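Local structure of endo-beta-1,2-glucanase (Talaromyces funiculosus, 6IMV) at residues Q339-F344 with E491-T496; L378-P383 with S419-G424. The protein hydrolyses the internal beta-1,2-glycosidic linkages of beta-1,2-glucans and belongs to a glycoside hydrolase family that its characterization revealed. One frame throughout, in Å; residues are numbered along the deposited sequence.

Followed from the N terminus, the chain leaves helix 318-337 and enters residues 339-344, the first half of contact 1, whose partner, 491-496, arrives only in the loop after helix 461-475. The long loop closed in this way contains contact 2 entire: residues 378-383, with strand 380-381, pair with 419-424 at the end of strand 415-421 after a much shorter excursion through helices 387-392 and 394-405. Contact 2 is therefore nested within contact 1, and their centres lie about 7 Å apart. Phe344 packs against strand 380-381 and the loop before it, while 491-496, near the C terminus, packs on the turn after strand 415-421, Pro494 against Arg422 and Thr496 OG1 probably hydrogen-bonded to Gly424 O.

Contact 1. Residues Q339-F344 with E491-T496; sequences QVPGMF and ETVPDT
Glu491 turns its CG away from its own carbonyl carbon (chi1 -75°) and then bends at chi2 (80°), which brings the carboxylate back against Gln339. There OE1 lies 3.3 Å from CA of Gln339, while OE2 faces the side chain, 3.7 Å from its CG. The Gln339 chain runs extended past CG, and its amide plane stands 76° from the carboxylate plane, so the two flat groups are steeply turned rather than stacked. Gln339 itself has positive phi and ends helix 318-337 in a Schellman motif. The other half of the contact is made by Pro341: its CB lies 3.2 Å from the carbonyl O of Glu491, and its CG meets the CG2 branch of Val493 at 4.0 Å. The proline ring also touches Ile381 of contact 2. No direct hydrogen bond joins the segments. Instead, water 1 donates to OE1 of Glu491 at 2.7 Å and to the carbonyl O of Val340 at 2.9 Å, while Asn403 ND2 binds the carbonyl oxygens of both Pro341 and Glu491. The chemistry implies that two irregular loops pack directly, the proline supplying the apolar part, while their hydrogen bonding runs through water 1 and Asn403.

Contact 2. Residues L378-P383 with S419-G424; sequences LDVITP and STRRDG. With NAG (2-acetamido-2-deoxy-beta-D-glucopyranose), chain C.
The carboxylate of Asp379 and the guanidinium of Arg421 stand almost perpendicular, their planes 88° apart, with OD2 at the guanidinium edge, 2.7 Å from NH1. This salt bridge contains only a weak, bent hydrogen bond. Arg421 grips Asp423 more fully, side-on, with NE to OD1 (3.1 Å) and NH2 to OD2 (3.0 Å); the bend of its chain at chi3 (61°) carries the group to both acids. Over one guanidinium face sits C8, the acetyl methyl of NAG in a glycan carried by the protein, 3.8 Å from NH1. The CG of Arg421 also passes Val380 CG2 with the two side chains at about a right angle. By contrast, Ile381 and Thr420 lie side by side on the other face of the strand pair, Ile381 CG1 against Thr420 CG2 at 3.7 Å; they form its antiparallel hydrogen-bonded pair, with Ile381 N giving a nearly straight bond to Thr420 O. Arg422 stretches out from CG to NE and donates from NE to Leu378 O (2.8 Å), which lies in its guanidinium plane. Its backbone N binds Asp379 O; water 2 donates to that same oxygen and accepts from Asp423 N. Arg421 probably offsets part of the charge of Asp379 and Asp423, but with Glu377 close to Asp379 the cluster probably stays net negative, which would favour a charged, well-held guanidinium beside the glycan.

Contact 1. Residues Q339-F344 with E491-T496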
ATOM      1  N   GLN A 339      -3.883  16.658 -19.694  1.00 18.35           N
ATOM      2  CA  GLN A 339      -3.070  16.075 -20.786  1.00 19.48           C
ATOM      3  C   GLN A 339      -1.830  15.361 -20.232  1.00 18.72           C
ATOM      4  O   GLN A 339      -0.727  15.548 -20.742  1.00 19.43           O
ATOM      5  CB  GLN A 339      -2.679  17.147 -21.810  1.00 20.75           C
ATOM      6  CG  GLN A 339      -3.866  17.710 -22.574  1.00 22.64           C
ATOM      7  CD  GLN A 339      -3.393  18.752 -23.557  1.00 24.55           C
ATOM      8  OE1 GLN A 339      -3.189  19.905 -23.211  1.00 28.09           O
ATOM      9  NE2 GLN A 339      -3.179  18.343 -24.792  1.00 27.81           N
ATOM     10  N   VAL A 340      -2.040  14.502 -19.231  1.00 17.06           N
ATOM     11  CA  VAL A 340      -0.983  13.714 -18.593  1.00 16.04           C
ATOM     12  C   VAL A 340      -1.169  12.246 -18.980  1.00 15.19           C
ATOM     13  O   VAL A 340      -2.263  11.697 -18.854  1.00 14.56           O
ATOM     14  CB  VAL A 340      -0.992  13.902 -17.061  1.00 15.97           C
ATOM     15  CG1 VAL A 340       0.131  13.121 -16.399  1.00 16.19           C
ATOM     16  CG2 VAL A 340      -0.923  15.371 -16.669  1.00 16.00           C
ATOM     17  N   PRO A 341      -0.115  11.570 -19.485  1.00 14.64           N
ATOM     18  CA  PRO A 341      -0.221  10.175 -19.923  1.00 14.29           C
ATOM     19  C   PRO A 341      -0.090   9.143 -18.792  1.00 14.11           C
ATOM     20  O   PRO A 341       0.330   8.008 -19.017  1.00 15.13           O
ATOM     21  CB  PRO A 341       0.940  10.085 -20.931  1.00 14.53           C
ATOM     22  CG  PRO A 341       1.990  10.980 -20.350  1.00 14.74           C
ATOM     23  CD  PRO A 341       1.210  12.145 -19.773  1.00 15.03           C
ATOM     24  N   GLY A 342      -0.505   9.537 -17.590  1.00 13.78           N
ATOM     25  CA  GLY A 342      -0.477   8.704 -16.415  1.00 13.46           C
ATOM     26  C   GLY A 342      -1.209   9.391 -15.282  1.00 13.27           C
ATOM     27  O   GLY A 342      -1.866  10.427 -15.497  1.00 13.16           O
ATOM     28  N   MET A 343      -1.093   8.823 -14.076  1.00 12.58           N
ATOM     29  CA  MET A 343      -1.663   9.441 -12.900  1.00 12.47           C
ATOM     30  C   MET A 343      -0.594   9.509 -11.794  1.00 12.31           C
ATOM     31  O   MET A 343       0.495   8.957 -11.943  1.00 13.12           O
ATOM     32  CB  MET A 343      -2.914   8.678 -12.455  1.00 12.27           C
ATOM     33  CG  MET A 343      -4.001   8.676 -13.497  1.00 12.08           C
ATOM     34  SD  MET A 343      -5.555   7.912 -12.955  1.00 11.99           S
ATOM     35  CE  MET A 343      -5.111   6.173 -12.950  1.00 12.03           C
ATOM     36  N   PHE A 344      -0.924  10.203 -10.698  1.00 11.86           N
ATOM     37  CA  PHE A 344       0.040  10.686  -9.716  1.00 11.64           C
ATOM     38  C   PHE A 344      -0.124  10.002  -8.348  1.00 11.50           C
ATOM     39  O   PHE A 344      -1.236   9.805  -7.849  1.00 10.82           O
ATOM     40  CB  PHE A 344      -0.130  12.196  -9.537  1.00 11.74           C
ATOM     41  CG  PHE A 344       0.266  13.010 -10.741  1.00 11.71           C
ATOM     42  CD1 PHE A 344       1.596  13.115 -11.109  1.00 11.76           C
ATOM     43  CD2 PHE A 344      -0.690  13.673 -11.498  1.00 11.96           C
ATOM     44  CE1 PHE A 344       1.964  13.871 -12.213  1.00 12.02           C
ATOM     45  CE2 PHE A 344      -0.322  14.430 -12.598  1.00 12.07           C
ATOM     46  CZ  PHE A 344       1.007  14.528 -12.952  1.00 12.09           C
ATOM     47  N   GLU A 491      -3.131  10.583 -24.094  1.00 19.35           N
ATOM     48  CA  GLU A 491      -1.773  10.960 -24.463  1.00 19.85           C
ATOM     49  C   GLU A 491      -0.847   9.786 -24.118  1.00 18.40           C
ATOM     50  O   GLU A 491      -1.096   9.059 -23.144  1.00 17.80           O
ATOM     51  CB  GLU A 491      -1.332  12.214 -23.695  1.00 20.80           C
ATOM     52  CG  GLU A 491      -1.945  13.514 -24.191  1.00 22.02           C
ATOM     53  CD  GLU A 491      -3.364  13.832 -23.734  1.00 23.38           C
ATOM     54  OE1 GLU A 491      -3.775  13.393 -22.635  1.00 23.47           O
ATOM     55  OE2 GLU A 491      -4.064  14.539 -24.488  1.00 25.35           O
ATOM     56  N   THR A 492       0.224   9.626 -24.899  1.00 17.16           N
ATOM     57  CA  THR A 492       1.277   8.659 -24.607  1.00 17.79           C
ATOM     58  C   THR A 492       2.451   9.363 -23.911  1.00 17.53           C
ATOM     59  O   THR A 492       2.599  10.583 -23.990  1.00 17.49           O
ATOM     60  CB  THR A 492       1.732   7.941 -25.885  1.00 18.00           C
ATOM     61  OG1 THR A 492       2.134   8.938 -26.824  1.00 17.88           O
ATOM     62  CG2 THR A 492       0.643   7.073 -26.477  1.00 18.32           C
ATOM     63  N   VAL A 493       3.264   8.574 -23.204  1.00 16.86           N
ATOM     64  CA  VAL A 493       4.519   9.045 -22.681  1.00 17.33           C
ATOM     65  C   VAL A 493       5.418   9.342 -23.883  1.00 17.36           C
ATOM     66  O   VAL A 493       5.675   8.447 -24.676  1.00 15.95           O
ATOM     67  CB  VAL A 493       5.175   8.022 -21.730  1.00 17.18           C
ATOM     68  CG1 VAL A 493       6.529   8.512 -21.230  1.00 17.62           C
ATOM     69  CG2 VAL A 493       4.266   7.679 -20.554  1.00 17.08           C
ATOM     70  N   PRO A 494       5.914  10.587 -24.068  1.00 18.05           N
ATOM     71  CA  PRO A 494       6.820  10.885 -25.180  1.00 18.86           C
ATOM     72  C   PRO A 494       8.075   9.992 -25.190  1.00 19.61           C
ATOM     73  O   PRO A 494       8.604   9.652 -24.124  1.00 19.14           O
ATOM     74  CB  PRO A 494       7.217  12.354 -24.917  1.00 18.30           C
ATOM     75  CG  PRO A 494       6.066  12.919 -24.123  1.00 18.21           C
ATOM     76  CD  PRO A 494       5.643  11.771 -23.232  1.00 18.20           C
ATOM     77  N   ASP A 495       8.516   9.597 -26.389  0.50 19.77           N
ATOM     78  CA  ASP A 495       9.820   8.970 -26.591  0.50 20.54           C
ATOM     79  C   ASP A 495      10.822  10.060 -26.981  0.50 20.60           C
ATOM     80  O   ASP A 495      10.687  10.670 -28.037  0.50 21.31           O
ATOM     81  CB  ASP A 495       9.783   7.896 -27.681  0.50 21.08           C
ATOM     82  CG  ASP A 495      11.134   7.252 -27.961  0.50 21.23           C
ATOM     83  OD1 ASP A 495      12.114   7.552 -27.229  0.50 20.99           O
ATOM     84  OD2 ASP A 495      11.201   6.439 -28.902  0.50 23.41           O
ATOM     85  N   THR A 496      11.814  10.289 -26.117  1.00 20.17           N
ATOM     86  CA  THR A 496      12.772  11.372 -26.281  1.00 20.47           C
ATOM     87  C   THR A 496      14.189  10.829 -26.501  1.00 20.72           C
ATOM     88  O   THR A 496      15.142  11.585 -26.445  1.00 21.56           O
ATOM     89  CB  THR A 496      12.759  12.291 -25.051  1.00 19.97           C
ATOM     90  OG1 THR A 496      13.227  11.532 -23.932  1.00 20.01           O
ATOM     91  CG2 THR A 496      11.387  12.857 -24.769  1.00 19.36           C
TER
HETATM   92  O   HOH W   1      -4.159  11.218 -21.036  1.00 11.40           O

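Contact 2. Residues L378-P383 with S419-G424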
ATOM      1  N   LEU A 378       4.398  17.623 -10.153  1.00 14.77           N
ATOM      2  CA  LEU A 378       3.584  16.845 -11.085  1.00 14.79           C
ATOM      3  C   LEU A 378       4.365  16.504 -12.363  1.00 14.56           C
ATOM      4  O   LEU A 378       3.772  16.310 -13.425  1.00 14.73           O
ATOM      5  CB  LEU A 378       2.341  17.674 -11.422  1.00 15.38           C
ATOM      6  CG  LEU A 378       1.462  18.057 -10.236  1.00 15.46           C
ATOM      7  CD1 LEU A 378       0.279  18.899 -10.698  1.00 16.07           C
ATOM      8  CD2 LEU A 378       0.995  16.812  -9.495  1.00 15.40           C
ATOM      9  N   ASP A 379       5.691  16.389 -12.270  1.00 14.76           N
ATOM     10  CA  ASP A 379       6.485  16.072 -13.457  1.00 14.96           C
ATOM     11  C   ASP A 379       6.717  14.555 -13.581  1.00 13.65           C
ATOM     12  O   ASP A 379       7.155  14.107 -14.628  1.00 13.02           O
ATOM     13  CB  ASP A 379       7.792  16.870 -13.491  1.00 16.02           C
ATOM     14  CG  ASP A 379       8.698  16.654 -12.297  1.00 17.34           C
ATOM     15  OD1 ASP A 379       8.257  16.072 -11.301  1.00 17.71           O
ATOM     16  OD2 ASP A 379       9.846  17.068 -12.388  1.00 21.53           O
ATOM     17  N   VAL A 380       6.403  13.782 -12.529  1.00 13.04           N
ATOM     18  CA  VAL A 380       6.665  12.338 -12.486  1.00 12.39           C
ATOM     19  C   VAL A 380       5.363  11.578 -12.189  1.00 12.04           C
ATOM     20  O   VAL A 380       4.657  11.884 -11.217  1.00 11.38           O
ATOM     21  CB  VAL A 380       7.758  12.022 -11.444  1.00 12.65           C
ATOM     22  CG1 VAL A 380       7.914  10.519 -11.202  1.00 12.87           C
ATOM     23  CG2 VAL A 380       9.087  12.663 -11.835  1.00 12.62           C
ATOM     24  N   ILE A 381       5.110  10.541 -13.004  1.00 11.62           N
ATOM     25  CA  ILE A 381       3.934   9.669 -12.935  1.00 11.39           C
ATOM     26  C   ILE A 381       4.400   8.238 -12.626  1.00 11.22           C
ATOM     27  O   ILE A 381       5.564   7.879 -12.862  1.00 11.19           O
ATOM     28  CB  ILE A 381       3.120   9.722 -14.244  1.00 11.50           C
ATOM     29  CG1 ILE A 381       3.996   9.456 -15.473  1.00 11.38           C
ATOM     30  CG2 ILE A 381       2.358  11.037 -14.347  1.00 11.70           C
ATOM     31  CD1 ILE A 381       3.240   9.372 -16.775  1.00 11.47           C
ATOM     32  N   THR A 382       3.478   7.418 -12.111  1.00 10.96           N
ATOM     33  CA  THR A 382       3.812   6.060 -11.682  1.00 10.56           C
ATOM     34  C   THR A 382       2.652   5.105 -11.952  1.00 10.44           C
ATOM     35  O   THR A 382       1.491   5.434 -11.715  1.00  9.92           O
ATOM     36  CB  THR A 382       4.226   6.022 -10.206  1.00 10.50           C
ATOM     37  OG1 THR A 382       4.474   4.666  -9.826  1.00 10.51           O
ATOM     38  CG2 THR A 382       3.185   6.615  -9.279  1.00 10.39           C
ATOM     39  N   PRO A 383       2.945   3.866 -12.414  1.00 10.79           N
ATOM     40  CA  PRO A 383       1.905   2.855 -12.614  1.00 10.98           C
ATOM     41  C   PRO A 383       1.018   2.562 -11.390  1.00 10.74           C
ATOM     42  O   PRO A 383      -0.162   2.280 -11.567  1.00 10.84           O
ATOM     43  CB  PRO A 383       2.714   1.611 -13.016  1.00 11.08           C
ATOM     44  CG  PRO A 383       3.945   2.185 -13.685  1.00 11.20           C
ATOM     45  CD  PRO A 383       4.274   3.395 -12.841  1.00 10.98           C
ATOM     46  N   SER A 419       8.787   4.587 -11.848  1.00 12.02           N
ATOM     47  CA  SER A 419       8.188   5.836 -12.310  1.00 12.34           C
ATOM     48  C   SER A 419       8.909   6.362 -13.551  1.00 12.52           C
ATOM     49  O   SER A 419      10.039   5.982 -13.810  1.00 11.86           O
ATOM     50  CB  SER A 419       8.198   6.877 -11.217  1.00 12.01           C
ATOM     51  OG  SER A 419       9.508   7.361 -10.998  1.00 11.93           O
ATOM     52  N   THR A 420       8.214   7.250 -14.277  1.00 13.08           N
ATOM     53  CA  THR A 420       8.743   7.992 -15.412  1.00 13.86           C
ATOM     54  C   THR A 420       8.307   9.459 -15.298  1.00 14.50           C
ATOM     55  O   THR A 420       7.209   9.758 -14.836  1.00 13.03           O
ATOM     56  CB  THR A 420       8.263   7.403 -16.747  1.00 13.80           C
ATOM     57  OG1 THR A 420       8.828   8.170 -17.811  1.00 13.55           O
ATOM     58  CG2 THR A 420       6.757   7.380 -16.904  1.00 13.82           C
ATOM     59  N   ARG A 421       9.166  10.366 -15.762  1.00 15.18           N
ATOM     60  CA  ARG A 421       8.735  11.717 -16.040  1.00 16.34           C
ATOM     61  C   ARG A 421       7.604  11.655 -17.074  1.00 16.92           C
ATOM     62  O   ARG A 421       7.646  10.830 -18.013  1.00 16.15           O
ATOM     63  CB  ARG A 421       9.908  12.558 -16.551  1.00 17.72           C
ATOM     64  CG  ARG A 421      10.881  12.984 -15.460  1.00 18.24           C
ATOM     65  CD  ARG A 421      11.963  13.920 -15.968  1.00 19.35           C
ATOM     66  NE  ARG A 421      11.382  15.153 -16.496  1.00 20.56           N
ATOM     67  CZ  ARG A 421      11.100  16.244 -15.786  1.00 20.69           C
ATOM     68  NH1 ARG A 421      11.302  16.273 -14.478  1.00 22.00           N
ATOM     69  NH2 ARG A 421      10.604  17.305 -16.394  1.00 21.39           N
ATOM     70  N   ARG A 422       6.597  12.521 -16.920  1.00 16.53           N
ATOM     71  CA  ARG A 422       5.499  12.538 -17.884  1.00 18.01           C
ATOM     72  C   ARG A 422       5.997  13.015 -19.259  1.00 18.15           C
ATOM     73  O   ARG A 422       5.372  12.703 -20.267  1.00 18.36           O
ATOM     74  CB  ARG A 422       4.302  13.346 -17.373  1.00 18.43           C
ATOM     75  CG  ARG A 422       4.558  14.824 -17.133  1.00 19.60           C
ATOM     76  CD  ARG A 422       3.303  15.469 -16.586  1.00 20.60           C
ATOM     77  NE  ARG A 422       3.491  16.854 -16.195  1.00 22.08           N
ATOM     78  CZ  ARG A 422       3.480  17.886 -17.025  1.00 23.01           C
ATOM     79  NH1 ARG A 422       3.315  17.702 -18.324  1.00 22.85           N
ATOM     80  NH2 ARG A 422       3.647  19.100 -16.538  1.00 24.70           N
ATOM     81  N   ASP A 423       7.125  13.736 -19.307  1.00 17.99           N
ATOM     82  CA  ASP A 423       7.701  14.202 -20.586  1.00 17.31           C
ATOM     83  C   ASP A 423       8.674  13.158 -21.164  1.00 17.38           C
ATOM     84  O   ASP A 423       9.255  13.362 -22.240  1.00 16.31           O
ATOM     85  CB  ASP A 423       8.365  15.577 -20.429  1.00 17.45           C
ATOM     86  CG  ASP A 423       9.642  15.597 -19.600  1.00 17.03           C
ATOM     87  OD1 ASP A 423      10.191  14.521 -19.300  1.00 16.51           O
ATOM     88  OD2 ASP A 423      10.080  16.698 -19.257  1.00 17.96           O
ATOM     89  N   GLY A 424       8.893  12.060 -20.437  1.00 16.78           N
ATOM     90  CA  GLY A 424       9.642  10.907 -20.944  1.00 17.45           C
ATOM     91  C   GLY A 424      11.155  11.114 -21.043  1.00 17.59           C
ATOM     92  O   GLY A 424      11.825  10.325 -21.699  1.00 16.83           O
TER
HETATM   93  C1  NAG C   2      14.951  19.941 -10.911  1.00 33.02           C
HETATM   94  C2  NAG C   2      14.749  20.910 -12.073  1.00 33.71           C
HETATM   95  C3  NAG C   2      15.915  21.901 -12.190  1.00 37.61           C
HETATM   96  C4  NAG C   2      16.342  22.480 -10.846  1.00 39.74           C
HETATM   97  C5  NAG C   2      16.548  21.313  -9.868  1.00 39.96           C
HETATM   98  C6  NAG C   2      17.109  21.707  -8.506  1.00 41.11           C
HETATM   99  C7  NAG C   2      13.643  19.779 -13.962  1.00 30.37           C
HETATM  100  C8  NAG C   2      13.917  18.927 -15.164  1.00 29.82           C
HETATM  101  N2  NAG C   2      14.727  20.127 -13.290  1.00 31.06           N
HETATM  102  O3  NAG C   2      15.574  22.981 -13.065  1.00 39.74           O
HETATM  103  O4  NAG C   2      17.526  23.272 -11.062  1.00 43.75           O
HETATM  104  O5  NAG C   2      15.280  20.650  -9.715  1.00 36.20           O
HETATM  105  O6  NAG C   2      16.067  22.251  -7.687  1.00 43.32           O
HETATM  106  O7  NAG C   2      12.513  20.106 -13.636  1.00 32.02           O
HETATM  107  O   HOH W   2       7.996  15.302 -17.002  1.00 11.17           O